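Local coordinates for protein tylactone synthase starter module and modules 1 & 2 (Streptomyces fradiae, PDB 2Z5L) that serves as the first ketoreductase of the tylosin polyketide synthase, probably reducing the keto group of the growing polyketide chain and setting its stereochemistry, at residues 171-176 / 491-496; 394-399 / 480-485; 326-331 / 374-379; 319-324 / 363-368. All coordinates share one frame; numbering follows the deposited sequence.

Contact 1. Residues 171-176 / 491-496; sequences VAALEL and AIRPGR
The guanidinium of Arg493, one face of which lies against Ala173, is held by several acceptors. Its NH2 makes a salt bridge to Asp231 OD1 and a weak hydrogen bond to Gly181 O, while NH1 donates to Trp180 O. All of these acceptors lie at or just before the starts of strands 180-186 and 232-236, so the charged group is held by residues beside these two adjacent strands and passes the last turn of helix 160-175 on its way there. The side chain starts with CG opposite the backbone N (chi1 172°), bends once at chi2 (84°) and then runs extended. That course lays the methylene CD 3.6 Å from Ala173 O and brings NE within 3.7 Å of Ala173 CB. The methyl of Ala173 lies over one guanidinium face, with CA above the same group nearer its rim, an apolar contact and not a polar one.

One residue earlier, at the end of helix 482-492, Ile492 sends its CG2 methyl to 3.2 Å from Leu174 O, a close carbon-to-oxygen approach. The same methyl lies 4.3 Å from Leu174 CD2, which also comes to 4.4 Å from Arg493 CB. Leu174 and Arg493 have the nearest backbones of the two segments, with their CA atoms 6.0 Å apart.

None of the pairs between the segments is a hydrogen bond. What joins them is aliphatic packing against helix-end carbonyls, and the negative end of helix 160-175 would be expected to favour the nearby positive charge, whose orientation is fixed by Asp231 and the backbone acceptors.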
loop_
_atom_site.group_PDB
_atom_site.type_symbol
_atom_site.label_atom_id
_atom_site.label_comp_id
_atom_site.label_asym_id
_atom_site.label_seq_id
_atom_site.Cartn_x
_atom_site.Cartn_y
_atom_site.Cartn_z
ATOM N N VAL A 171 -1.054 1.153 9.288
ATOM C CA VAL A 171 -0.409 2.325 9.845
ATOM C C VAL A 171 -1.160 2.672 11.121
ATOM O O VAL A 171 -0.552 3.060 12.126
ATOM C CB VAL A 171 -0.477 3.529 8.866
ATOM C CG1 VAL A 171 0.009 4.797 9.564
ATOM C CG2 VAL A 171 0.374 3.242 7.647
ATOM N N ALA A 172 -2.483 2.519 11.088
ATOM C CA ALA A 172 -3.310 2.816 12.263
ATOM C C ALA A 172 -2.942 1.926 13.454
ATOM O O ALA A 172 -2.908 2.393 14.589
ATOM C CB ALA A 172 -4.786 2.633 11.921
ATOM N N ALA A 173 -2.660 0.655 13.184
ATOM C CA ALA A 173 -2.290 -0.288 14.231
ATOM C C ALA A 173 -1.075 0.188 15.025
ATOM O O ALA A 173 -1.033 0.072 16.254
ATOM C CB ALA A 173 -2.005 -1.662 13.621
ATOM N N LEU A 174 -0.102 0.742 14.309
ATOM C CA LEU A 174 1.142 1.227 14.901
ATOM C C LEU A 174 1.040 2.602 15.542
ATOM O O LEU A 174 1.738 2.908 16.518
ATOM C CB LEU A 174 2.239 1.249 13.832
ATOM C CG LEU A 174 2.585 -0.087 13.166
ATOM C CD1 LEU A 174 3.199 0.168 11.802
ATOM C CD2 LEU A 174 3.522 -0.884 14.054
ATOM N N GLU A 175 0.175 3.438 14.984
ATOM C CA GLU A 175 -0.022 4.791 15.496
ATOM C C GLU A 175 -0.985 4.884 16.670
ATOM O O GLU A 175 -0.798 5.698 17.584
ATOM C CB GLU A 175 -0.529 5.694 14.381
ATOM C CG GLU A 175 0.561 6.394 13.632
ATOM C CD GLU A 175 0.000 7.453 12.721
ATOM O OE1 GLU A 175 -0.813 8.267 13.205
ATOM O OE2 GLU A 175 0.366 7.464 11.529
ATOM N N LEU A 176 -2.015 4.043 16.619
ATOM C CA LEU A 176 -3.055 3.993 17.635
ATOM C C LEU A 176 -3.317 2.546 18.055
ATOM O O LEU A 176 -4.399 2.020 17.834
ATOM C CB LEU A 176 -4.341 4.600 17.072
ATOM C CG LEU A 176 -4.156 5.936 16.346
ATOM C CD1 LEU A 176 -5.504 6.444 15.820
ATOM C CD2 LEU A 176 -3.538 6.944 17.316
ATOM N N ALA A 491 6.831 -4.216 20.373
ATOM C CA ALA A 491 6.678 -3.377 21.558
ATOM C C ALA A 491 5.577 -2.338 21.334
ATOM O O ALA A 491 4.869 -1.948 22.269
ATOM C CB ALA A 491 7.993 -2.678 21.875
ATOM N N ILE A 492 5.449 -1.883 20.090
ATOM C CA ILE A 492 4.433 -0.899 19.724
ATOM C C ILE A 492 3.101 -1.611 19.553
ATOM O O ILE A 492 2.094 -1.205 20.116
ATOM C CB ILE A 492 4.769 -0.204 18.373
ATOM C CG1 ILE A 492 6.134 0.481 18.456
ATOM C CG2 ILE A 492 3.694 0.822 18.021
ATOM C CD1 ILE A 492 6.651 0.977 17.109
ATOM N N ARG A 493 3.116 -2.690 18.779
ATOM C CA ARG A 493 1.908 -3.456 18.495
ATOM C C ARG A 493 2.244 -4.941 18.292
ATOM O O ARG A 493 3.009 -5.296 17.394
ATOM C CB ARG A 493 1.252 -2.870 17.234
ATOM C CG ARG A 493 0.076 -3.650 16.647
ATOM C CD ARG A 493 -1.248 -3.318 17.320
ATOM N NE ARG A 493 -2.372 -3.834 16.541
ATOM C CZ ARG A 493 -3.644 -3.525 16.766
ATOM N NH1 ARG A 493 -3.965 -2.699 17.751
ATOM N NH2 ARG A 493 -4.589 -4.036 15.993
ATOM N N PRO A 494 1.697 -5.824 19.146
ATOM C CA PRO A 494 1.952 -7.262 19.030
ATOM C C PRO A 494 1.138 -7.840 17.875
ATOM O O PRO A 494 0.041 -7.353 17.585
ATOM C CB PRO A 494 1.502 -7.801 20.388
ATOM C CG PRO A 494 0.365 -6.904 20.717
ATOM C CD PRO A 494 0.914 -5.537 20.358
ATOM N N GLY A 495 1.669 -8.867 17.214
ATOM C CA GLY A 495 0.954 -9.453 16.092
ATOM C C GLY A 495 1.593 -10.689 15.496
ATOM O O GLY A 495 2.713 -11.064 15.848
ATOM N N ARG A 496 0.869 -11.308 14.568
ATOM C CA ARG A 496 1.306 -12.532 13.901
ATOM C C ARG A 496 1.914 -12.288 12.509
ATOM O O ARG A 496 2.388 -13.220 11.850
ATOM C CB ARG A 496 0.107 -13.479 13.773
ATOM C CG ARG A 496 -0.557 -13.881 15.103
ATOM C CD ARG A 496 0.263 -14.922 15.868
ATOM N NE ARG A 496 -0.584 -15.840 16.635
ATOM C CZ ARG A 496 -0.161 -16.970 17.199
ATOM N NH1 ARG A 496 1.111 -17.336 17.090
ATOM N NH2 ARG A 496 -1.013 -17.744 17.859
#

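Contact 2. Residues 394-399 / 480-485; sequences GTWGNA and VDWERF
Trp396 enters an aromatic cluster with Trp482 and Phe485: its six-membered ring is the bump, and the hollow is built by these two rings with Val480 beside them. The contact is buried and joins the loop between strand 386-391 and helix 402-419, in the ketoreductase domain, to the start of helix 482-492 near the C terminus. The backbones stay far apart, with the CA atoms of Trp396 and Phe485 11.7 Å from each other, so the indole itself bridges the gap.

Phe485 meets the CE3 side of the ring, while Trp482 and Val480 share its CZ3-CH2 end. Phe485 receives the edge of the indole on its face in an offset edge-to-face pair, with ring centroids 5.8 Å apart and planes at 60°; the nearest atoms are Trp396 CE3 and Phe485 CZ, at 4.1 Å. The side chains of Trp482 and Trp396 approach from opposite directions, and Trp482 CH2 reaches Trp396 CH2 at 3.8 Å, with the two planes inclined at 38°, neither stacked nor edge-to-face. Phe498 extends the cluster by edge-to-face pairs with both Trp396 and Phe485, and Val245 of strand 239-247 also touches Trp396. The polar side of Trp482 is occupied too, through a hydrogen bond between NE1 and Tyr29 OH.

Val480 closes the rim of the hollow: lying in the plane of the indole at its outer edge, its CG2 methyl straddles one ring bond, 3.9 Å from both CZ3 and CH2 of Trp396.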
loop_
_atom_site.group_PDB
_atom_site.type_symbol
_atom_site.label_atom_id
_atom_site.label_comp_id
_atom_site.label_asym_id
_atom_site.label_seq_id
_atom_site.Cartn_x
_atom_site.Cartn_y
_atom_site.Cartn_z
ATOM N N GLY A 394 3.489 0.410 2.564
ATOM C CA GLY A 394 2.183 -0.039 2.126
ATOM C C GLY A 394 2.007 -1.544 2.172
ATOM O O GLY A 394 0.963 -2.046 1.746
ATOM N N THR A 395 3.010 -2.273 2.661
ATOM C CA THR A 395 2.907 -3.736 2.746
ATOM C C THR A 395 3.067 -4.230 4.183
ATOM O O THR A 395 2.422 -5.194 4.576
ATOM C CB THR A 395 3.969 -4.458 1.875
ATOM O OG1 THR A 395 3.947 -3.927 0.545
ATOM C CG2 THR A 395 3.669 -5.955 1.815
ATOM N N TRP A 396 3.943 -3.590 4.955
ATOM C CA TRP A 396 4.128 -3.978 6.348
ATOM C C TRP A 396 3.479 -2.963 7.261
ATOM O O TRP A 396 2.869 -3.316 8.266
ATOM C CB TRP A 396 5.609 -4.076 6.716
ATOM C CG TRP A 396 6.336 -5.188 6.042
ATOM C CD1 TRP A 396 5.803 -6.148 5.228
ATOM C CD2 TRP A 396 7.740 -5.452 6.105
ATOM N NE1 TRP A 396 6.789 -6.989 4.772
ATOM C CE2 TRP A 396 7.989 -6.583 5.297
ATOM C CE3 TRP A 396 8.811 -4.839 6.763
ATOM C CZ2 TRP A 396 9.267 -7.118 5.130
ATOM C CZ3 TRP A 396 10.083 -5.369 6.598
ATOM C CH2 TRP A 396 10.300 -6.498 5.784
ATOM N N GLY A 397 3.614 -1.691 6.919
ATOM C CA GLY A 397 3.031 -0.653 7.751
ATOM C C GLY A 397 4.131 0.155 8.406
ATOM O O GLY A 397 5.234 -0.348 8.616
ATOM N N ASN A 398 3.827 1.409 8.724
ATOM C CA ASN A 398 4.789 2.313 9.350
ATOM C C ASN A 398 4.108 3.612 9.778
ATOM O O ASN A 398 3.494 4.309 8.966
ATOM C CB ASN A 398 5.922 2.626 8.377
ATOM C CG ASN A 398 6.984 3.511 8.985
ATOM O OD1 ASN A 398 7.551 3.185 10.026
ATOM N ND2 ASN A 398 7.267 4.636 8.332
ATOM N N ALA A 399 4.240 3.942 11.056
ATOM C CA ALA A 399 3.624 5.140 11.619
ATOM C C ALA A 399 3.967 6.457 10.916
ATOM O O ALA A 399 5.063 6.626 10.381
ATOM C CB ALA A 399 3.980 5.250 13.110
ATOM N N VAL A 480 16.637 -5.576 6.411
ATOM C CA VAL A 480 16.242 -5.404 7.815
ATOM C C VAL A 480 16.988 -6.217 8.869
ATOM O O VAL A 480 17.217 -7.410 8.699
ATOM C CB VAL A 480 14.769 -5.774 8.037
ATOM C CG1 VAL A 480 14.245 -5.064 9.272
ATOM C CG2 VAL A 480 13.960 -5.471 6.812
ATOM N N ASP A 481 17.318 -5.559 9.976
ATOM C CA ASP A 481 17.984 -6.201 11.105
ATOM C C ASP A 481 16.887 -6.793 12.002
ATOM O O ASP A 481 16.521 -6.210 13.024
ATOM C CB ASP A 481 18.800 -5.173 11.896
ATOM C CG ASP A 481 19.476 -5.773 13.118
ATOM O OD1 ASP A 481 20.091 -4.998 13.898
ATOM O OD2 ASP A 481 19.398 -7.012 13.296
ATOM N N TRP A 482 16.360 -7.946 11.597
ATOM C CA TRP A 482 15.308 -8.631 12.335
ATOM C C TRP A 482 15.565 -8.732 13.836
ATOM O O TRP A 482 14.622 -8.775 14.628
ATOM C CB TRP A 482 15.106 -10.032 11.769
ATOM C CG TRP A 482 14.443 -10.055 10.426
ATOM C CD1 TRP A 482 14.910 -10.655 9.289
ATOM C CD2 TRP A 482 13.163 -9.506 10.092
ATOM N NE1 TRP A 482 13.997 -10.517 8.270
ATOM C CE2 TRP A 482 12.916 -9.817 8.737
ATOM C CE3 TRP A 482 12.199 -8.786 10.809
ATOM C CZ2 TRP A 482 11.745 -9.433 8.083
ATOM C CZ3 TRP A 482 11.036 -8.404 10.163
ATOM C CH2 TRP A 482 10.818 -8.729 8.808
ATOM N N GLU A 483 16.834 -8.784 14.229
ATOM C CA GLU A 483 17.176 -8.883 15.643
ATOM C C GLU A 483 16.967 -7.537 16.318
ATOM O O GLU A 483 17.413 -7.313 17.442
ATOM C CB GLU A 483 18.636 -9.330 15.811
ATOM C CG GLU A 483 18.919 -10.748 15.309
ATOM C CD GLU A 483 18.226 -11.827 16.136
ATOM O OE1 GLU A 483 18.252 -13.003 15.712
ATOM O OE2 GLU A 483 17.662 -11.503 17.206
ATOM N N ARG A 484 16.280 -6.641 15.623
ATOM C CA ARG A 484 16.020 -5.313 16.154
ATOM C C ARG A 484 14.638 -4.841 15.731
ATOM O O ARG A 484 14.061 -3.951 16.349
ATOM C CB ARG A 484 17.082 -4.343 15.639
ATOM C CG ARG A 484 16.994 -2.955 16.235
ATOM C CD ARG A 484 18.097 -2.075 15.679
ATOM N NE ARG A 484 18.065 -0.725 16.236
ATOM C CZ ARG A 484 18.814 0.280 15.792
ATOM N NH1 ARG A 484 19.655 0.083 14.784
ATOM N NH2 ARG A 484 18.719 1.482 16.348
ATOM N N PHE A 485 14.110 -5.456 14.680
ATOM C CA PHE A 485 12.802 -5.103 14.152
ATOM C C PHE A 485 11.687 -5.831 14.892
ATOM O O PHE A 485 10.775 -5.204 15.424
ATOM C CB PHE A 485 12.733 -5.463 12.670
ATOM C CG PHE A 485 11.611 -4.796 11.932
ATOM C CD1 PHE A 485 11.766 -3.515 11.422
ATOM C CD2 PHE A 485 10.398 -5.449 11.746
ATOM C CE1 PHE A 485 10.729 -2.889 10.731
ATOM C CE2 PHE A 485 9.353 -4.834 11.058
ATOM C CZ PHE A 485 9.519 -3.553 10.552
#

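Contact 3. Residues 326-331 / 374-379; sequences ALAALV and HQLTAD
Leu376 holds CG beside its backbone N and opposite its carbonyl carbon (chi1 -66°), and its chi2 of 173° continues the chain outward, so that CD1 reaches Leu327 and Ala328 on the neighbouring helix and CD2 reaches Ala328. Val331 meets the same leucine with CG2, which its chi1 of -55° places between its own N and carbonyl carbon, the crowded position.

The two methyls of Leu376 divide the opposing helix between them. CD1 presses on the backbone side, 3.3 Å from Ala328 N and 3.5 Å from Leu327 CB; the second distance is shorter than an ordinary carbon-carbon contact, evidence of tight packing. CD2 takes the methyl of Ala328, with CB 3.6 Å away. At the base of the leucine, Val331 crosses at roughly a right angle, its CG2 4.0 Å from Leu376 O and 4.2 Å from Leu376 CB.

The arrangement is a helix-helix contact at the C-terminal end of helix 356-376, which lies against helix 324-333 within the Rossmann-type ketoreductase domain. The closest backbone approach is between Ala328 and Leu376, 6.1 Å from CA to CA, an approach consistent with the small side chain of Ala328. Leu327 also touches Leu372 and Leu373 further back on the long helix, and Val331 packs on Ile380 just beyond it, so the same face of helix 324-333 follows the chain past the helix end.

Every side-chain pair across the segments is apolar. Association therefore rests on shape and the burial of hydrocarbon, with one leucine supplying about half of the 190 Å² buried.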
loop_
_atom_site.group_PDB
_atom_site.type_symbol
_atom_site.label_atom_id
_atom_site.label_comp_id
_atom_site.label_asym_id
_atom_site.label_seq_id
_atom_site.Cartn_x
_atom_site.Cartn_y
_atom_site.Cartn_z
ATOM N N ALA A 326 -0.537 15.484 -21.101
ATOM C CA ALA A 326 0.926 15.421 -21.054
ATOM C C ALA A 326 1.487 14.001 -21.180
ATOM O O ALA A 326 2.424 13.769 -21.955
ATOM C CB ALA A 326 1.439 16.086 -19.780
ATOM N N LEU A 327 0.931 13.049 -20.427
ATOM C CA LEU A 327 1.407 11.666 -20.519
ATOM C C LEU A 327 0.977 11.033 -21.837
ATOM O O LEU A 327 1.784 10.388 -22.494
ATOM C CB LEU A 327 0.891 10.786 -19.364
ATOM C CG LEU A 327 1.636 10.766 -18.015
ATOM C CD1 LEU A 327 1.083 9.629 -17.136
ATOM C CD2 LEU A 327 3.128 10.541 -18.262
ATOM N N ALA A 328 -0.293 11.176 -22.207
ATOM C CA ALA A 328 -0.768 10.603 -23.478
ATOM C C ALA A 328 0.125 11.042 -24.631
ATOM O O ALA A 328 0.649 10.212 -25.359
ATOM C CB ALA A 328 -2.224 11.032 -23.740
ATOM N N ALA A 329 0.296 12.349 -24.779
ATOM C CA ALA A 329 1.139 12.911 -25.821
ATOM C C ALA A 329 2.523 12.283 -25.876
ATOM O O ALA A 329 3.105 12.119 -26.946
ATOM C CB ALA A 329 1.271 14.423 -25.613
ATOM N N LEU A 330 3.050 11.924 -24.715
ATOM C CA LEU A 330 4.387 11.347 -24.618
ATOM C C LEU A 330 4.464 9.902 -25.076
ATOM O O LEU A 330 5.393 9.518 -25.781
ATOM C CB LEU A 330 4.862 11.452 -23.173
ATOM C CG LEU A 330 6.347 11.716 -22.990
ATOM C CD1 LEU A 330 6.775 13.037 -23.659
ATOM C CD2 LEU A 330 6.647 11.783 -21.489
ATOM N N VAL A 331 3.500 9.086 -24.667
ATOM C CA VAL A 331 3.526 7.692 -25.089
ATOM C C VAL A 331 3.090 7.652 -26.563
ATOM O O VAL A 331 3.352 6.677 -27.272
ATOM C CB VAL A 331 2.589 6.809 -24.222
ATOM C CG1 VAL A 331 2.944 6.957 -22.752
ATOM C CG2 VAL A 331 1.143 7.189 -24.445
ATOM N N HIS A 374 -1.348 3.009 -16.913
ATOM C CA HIS A 374 -2.042 1.745 -17.099
ATOM C C HIS A 374 -3.041 1.845 -18.262
ATOM O O HIS A 374 -3.140 0.934 -19.075
ATOM C CB HIS A 374 -2.779 1.371 -15.802
ATOM C CG HIS A 374 -3.775 0.267 -15.962
ATOM N ND1 HIS A 374 -3.410 -1.041 -16.195
ATOM C CD2 HIS A 374 -5.129 0.271 -15.890
ATOM C CE1 HIS A 374 -4.495 -1.797 -16.252
ATOM N NE2 HIS A 374 -5.551 -1.023 -16.070
ATOM N N GLN A 375 -3.747 2.969 -18.344
ATOM C CA GLN A 375 -4.757 3.191 -19.375
ATOM C C GLN A 375 -4.224 3.690 -20.722
ATOM O O GLN A 375 -4.760 3.338 -21.774
ATOM C CB GLN A 375 -5.803 4.172 -18.855
ATOM C CG GLN A 375 -6.365 3.780 -17.497
ATOM C CD GLN A 375 -7.057 4.930 -16.777
ATOM O OE1 GLN A 375 -6.719 6.103 -16.977
ATOM N NE2 GLN A 375 -8.017 4.596 -15.914
ATOM N N LEU A 376 -3.184 4.516 -20.687
ATOM C CA LEU A 376 -2.598 5.047 -21.903
ATOM C C LEU A 376 -1.769 3.989 -22.641
ATOM O O LEU A 376 -1.400 4.192 -23.796
ATOM C CB LEU A 376 -1.748 6.281 -21.582
ATOM C CG LEU A 376 -2.502 7.506 -21.058
ATOM C CD1 LEU A 376 -1.497 8.585 -20.613
ATOM C CD2 LEU A 376 -3.421 8.049 -22.129
ATOM N N THR A 377 -1.489 2.863 -21.984
ATOM C CA THR A 377 -0.723 1.782 -22.612
ATOM C C THR A 377 -1.560 0.517 -22.776
ATOM O O THR A 377 -1.055 -0.604 -22.616
ATOM C CB THR A 377 0.550 1.394 -21.803
ATOM O OG1 THR A 377 0.169 0.723 -20.595
ATOM C CG2 THR A 377 1.387 2.622 -21.475
ATOM N N ALA A 378 -2.842 0.701 -23.088
ATOM C CA ALA A 378 -3.759 -0.417 -23.284
ATOM C C ALA A 378 -3.687 -0.967 -24.712
ATOM O O ALA A 378 -4.007 -2.130 -24.950
ATOM C CB ALA A 378 -5.186 0.018 -22.962
ATOM N N ASP A 379 -3.273 -0.126 -25.654
ATOM C CA ASP A 379 -3.152 -0.542 -27.048
ATOM C C ASP A 379 -1.687 -0.657 -27.486
ATOM O O ASP A 379 -1.401 -0.946 -28.650
ATOM C CB ASP A 379 -3.874 0.441 -27.978
ATOM C CG ASP A 379 -5.360 0.574 -27.659
ATOM O OD1 ASP A 379 -5.988 -0.449 -27.286
ATOM O OD2 ASP A 379 -5.902 1.701 -27.799
#

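Contact 4. Residues 319-324 / 363-368; sequences CDVAER and RGAKVC
This is a loop-on-helix contact in which Val321 and Ala322 lie against Ala365, Cys368 and the backbone of Gly364 near the surface of the ketoreductase domain. The loop leads from strand 313-318 into helix 324-333, and the partner is the middle of helix 356-376. In short-chain dehydrogenases the turn after this Rossmann strand generally lies near the adenine end of the dinucleotide site, a location consistent with the fold here.

Two close backbone approaches support the description: the CA atoms of Val321 and Ala365 are 5.5 Å apart, and those of Ala322 and Cys368 5.2 Å. Val321 has its CG1 opposite the backbone N (chi1 -169°), which carries that methyl to 3.4 Å from Ala365 O, while its CB stands 4.5 Å from the CB of Ala365. Ala322 turns its methyl toward the helix between Gly364 and Cys368, with CB about 3.8 Å from Gly364 O, a carbonyl whose clash with Cys368 CB makes the local spacing less sure. The same methyl also lies beside Cys368 CB, at a distance that is doubtful for the same reason.

The helix is widened at this point by a pi-type turn over 364-368, in which Cys368 N donates to Arg363 O at 3.2 Å. Carbonyls of the helix have partners beyond the loop: His341 NE2 bonds to Lys366 O and, weakly, to Ala365 O.

Methyl groups thus meet helix carbonyls and other carbon atoms, with no hydrogen bond between the segments, consistent with the small residues Ala322, Gly364 and Ala365 allowing loop and helix to come close.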
loop_
_atom_site.group_PDB
_atom_site.type_symbol
_atom_site.label_atom_id
_atom_site.label_comp_id
_atom_site.label_asym_id
_atom_site.label_seq_id
_atom_site.Cartn_x
_atom_site.Cartn_y
_atom_site.Cartn_z
ATOM N N CYS A 319 5.650 17.359 -16.717
ATOM C CA CYS A 319 4.351 16.743 -16.509
ATOM C C CYS A 319 3.982 16.695 -15.028
ATOM O O CYS A 319 4.852 16.682 -14.160
ATOM C CB CYS A 319 4.349 15.318 -17.066
ATOM S SG CYS A 319 2.833 14.385 -16.692
ATOM N N ASP A 320 2.685 16.668 -14.747
ATOM C CA ASP A 320 2.208 16.590 -13.375
ATOM C C ASP A 320 1.940 15.131 -13.061
ATOM O O ASP A 320 1.278 14.813 -12.071
ATOM C CB ASP A 320 0.922 17.387 -13.207
ATOM C CG ASP A 320 1.065 18.807 -13.686
ATOM O OD1 ASP A 320 0.078 19.572 -13.589
ATOM O OD2 ASP A 320 2.170 19.155 -14.162
ATOM N N VAL A 321 2.453 14.262 -13.931
ATOM C CA VAL A 321 2.312 12.814 -13.809
ATOM C C VAL A 321 0.849 12.364 -13.881
ATOM O O VAL A 321 0.542 11.356 -14.509
ATOM C CB VAL A 321 2.935 12.312 -12.485
ATOM C CG1 VAL A 321 3.030 10.801 -12.497
ATOM C CG2 VAL A 321 4.311 12.940 -12.277
ATOM N N ALA A 322 -0.041 13.119 -13.238
ATOM C CA ALA A 322 -1.468 12.815 -13.216
ATOM C C ALA A 322 -2.210 13.582 -14.315
ATOM O O ALA A 322 -3.426 13.461 -14.450
ATOM C CB ALA A 322 -2.049 13.161 -11.852
ATOM N N GLU A 323 -1.470 14.370 -15.090
ATOM C CA GLU A 323 -2.041 15.155 -16.184
ATOM C C GLU A 323 -2.214 14.235 -17.394
ATOM O O GLU A 323 -1.246 13.640 -17.882
ATOM C CB GLU A 323 -1.098 16.306 -16.531
ATOM C CG GLU A 323 -1.734 17.471 -17.255
ATOM C CD GLU A 323 -0.742 18.598 -17.517
ATOM O OE1 GLU A 323 -0.037 18.553 -18.551
ATOM O OE2 GLU A 323 -0.660 19.522 -16.676
ATOM N N ARG A 324 -3.448 14.108 -17.871
ATOM C CA ARG A 324 -3.744 13.242 -19.012
ATOM C C ARG A 324 -3.016 13.569 -20.307
ATOM O O ARG A 324 -2.213 12.773 -20.807
ATOM C CB ARG A 324 -5.247 13.221 -19.290
ATOM C CG ARG A 324 -5.983 12.135 -18.545
ATOM C CD ARG A 324 -7.100 11.571 -19.398
ATOM N NE ARG A 324 -6.612 11.137 -20.709
ATOM C CZ ARG A 324 -6.903 11.737 -21.861
ATOM N NH1 ARG A 324 -6.406 11.268 -22.998
ATOM N NH2 ARG A 324 -7.702 12.797 -21.881
ATOM N N ARG A 363 -1.246 10.870 -3.052
ATOM C CA ARG A 363 -1.629 9.886 -4.065
ATOM C C ARG A 363 -1.571 10.414 -5.490
ATOM O O ARG A 363 -1.380 9.643 -6.430
ATOM C CB ARG A 363 -3.016 9.311 -3.769
ATOM C CG ARG A 363 -4.158 10.269 -3.902
ATOM C CD ARG A 363 -5.374 9.654 -3.240
ATOM N NE ARG A 363 -5.643 8.325 -3.786
ATOM C CZ ARG A 363 -6.254 8.114 -4.947
ATOM N NH1 ARG A 363 -6.660 9.151 -5.664
ATOM N NH2 ARG A 363 -6.451 6.877 -5.395
ATOM N N GLY A 364 -1.700 11.727 -5.652
ATOM C CA GLY A 364 -1.659 12.312 -6.985
ATOM C C GLY A 364 -0.603 11.742 -7.919
ATOM O O GLY A 364 -0.920 11.056 -8.906
ATOM N N ALA A 365 0.662 12.013 -7.619
ATOM C CA ALA A 365 1.757 11.532 -8.469
ATOM C C ALA A 365 1.909 10.018 -8.478
ATOM O O ALA A 365 2.173 9.402 -9.523
ATOM C CB ALA A 365 3.076 12.165 -8.031
ATOM N N LYS A 366 1.747 9.422 -7.305
ATOM C CA LYS A 366 1.889 7.983 -7.171
ATOM C C LYS A 366 0.722 7.209 -7.789
ATOM O O LYS A 366 0.857 6.606 -8.862
ATOM C CB LYS A 366 2.061 7.641 -5.690
ATOM C CG LYS A 366 2.499 6.226 -5.403
ATOM C CD LYS A 366 3.313 6.230 -4.129
ATOM C CE LYS A 366 4.759 6.587 -4.414
ATOM N NZ LYS A 366 5.498 5.419 -4.923
ATOM N N VAL A 367 -0.432 7.248 -7.135
ATOM C CA VAL A 367 -1.588 6.511 -7.629
ATOM C C VAL A 367 -2.090 6.961 -9.002
ATOM O O VAL A 367 -2.161 6.160 -9.935
ATOM C CB VAL A 367 -2.755 6.587 -6.644
ATOM C CG1 VAL A 367 -3.846 5.624 -7.073
ATOM C CG2 VAL A 367 -2.275 6.261 -5.254
ATOM N N CYS A 368 -2.457 8.233 -9.115
ATOM C CA CYS A 368 -2.953 8.768 -10.376
ATOM C C CYS A 368 -1.974 8.513 -11.528
ATOM O O CYS A 368 -2.384 8.159 -12.636
ATOM C CB CYS A 368 -3.234 10.272 -10.245
ATOM S SG CYS A 368 -4.609 10.685 -9.106
#

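Following the chain from the N terminus, contact 1 opens first at 171-176 and closes last at 491-496, so its loop encloses the other three. Within it, contact 4 opens at 319-324 and contact 3 at 326-331; contact 4 closes at 363-368 before contact 3 does at 374-379, so these two cross. They share helix 356-376, touch through Leu327 CD1 and Val321 O, and tie that helix to the loop that follows strand 313-318 and to helix 324-333. Contact 2 follows in series, joining 394-399 to 480-485. It shares helix 482-492 with contact 1, touches it through Leu174 and Gly397, and lies across the chain's centre from contacts 3 and 4.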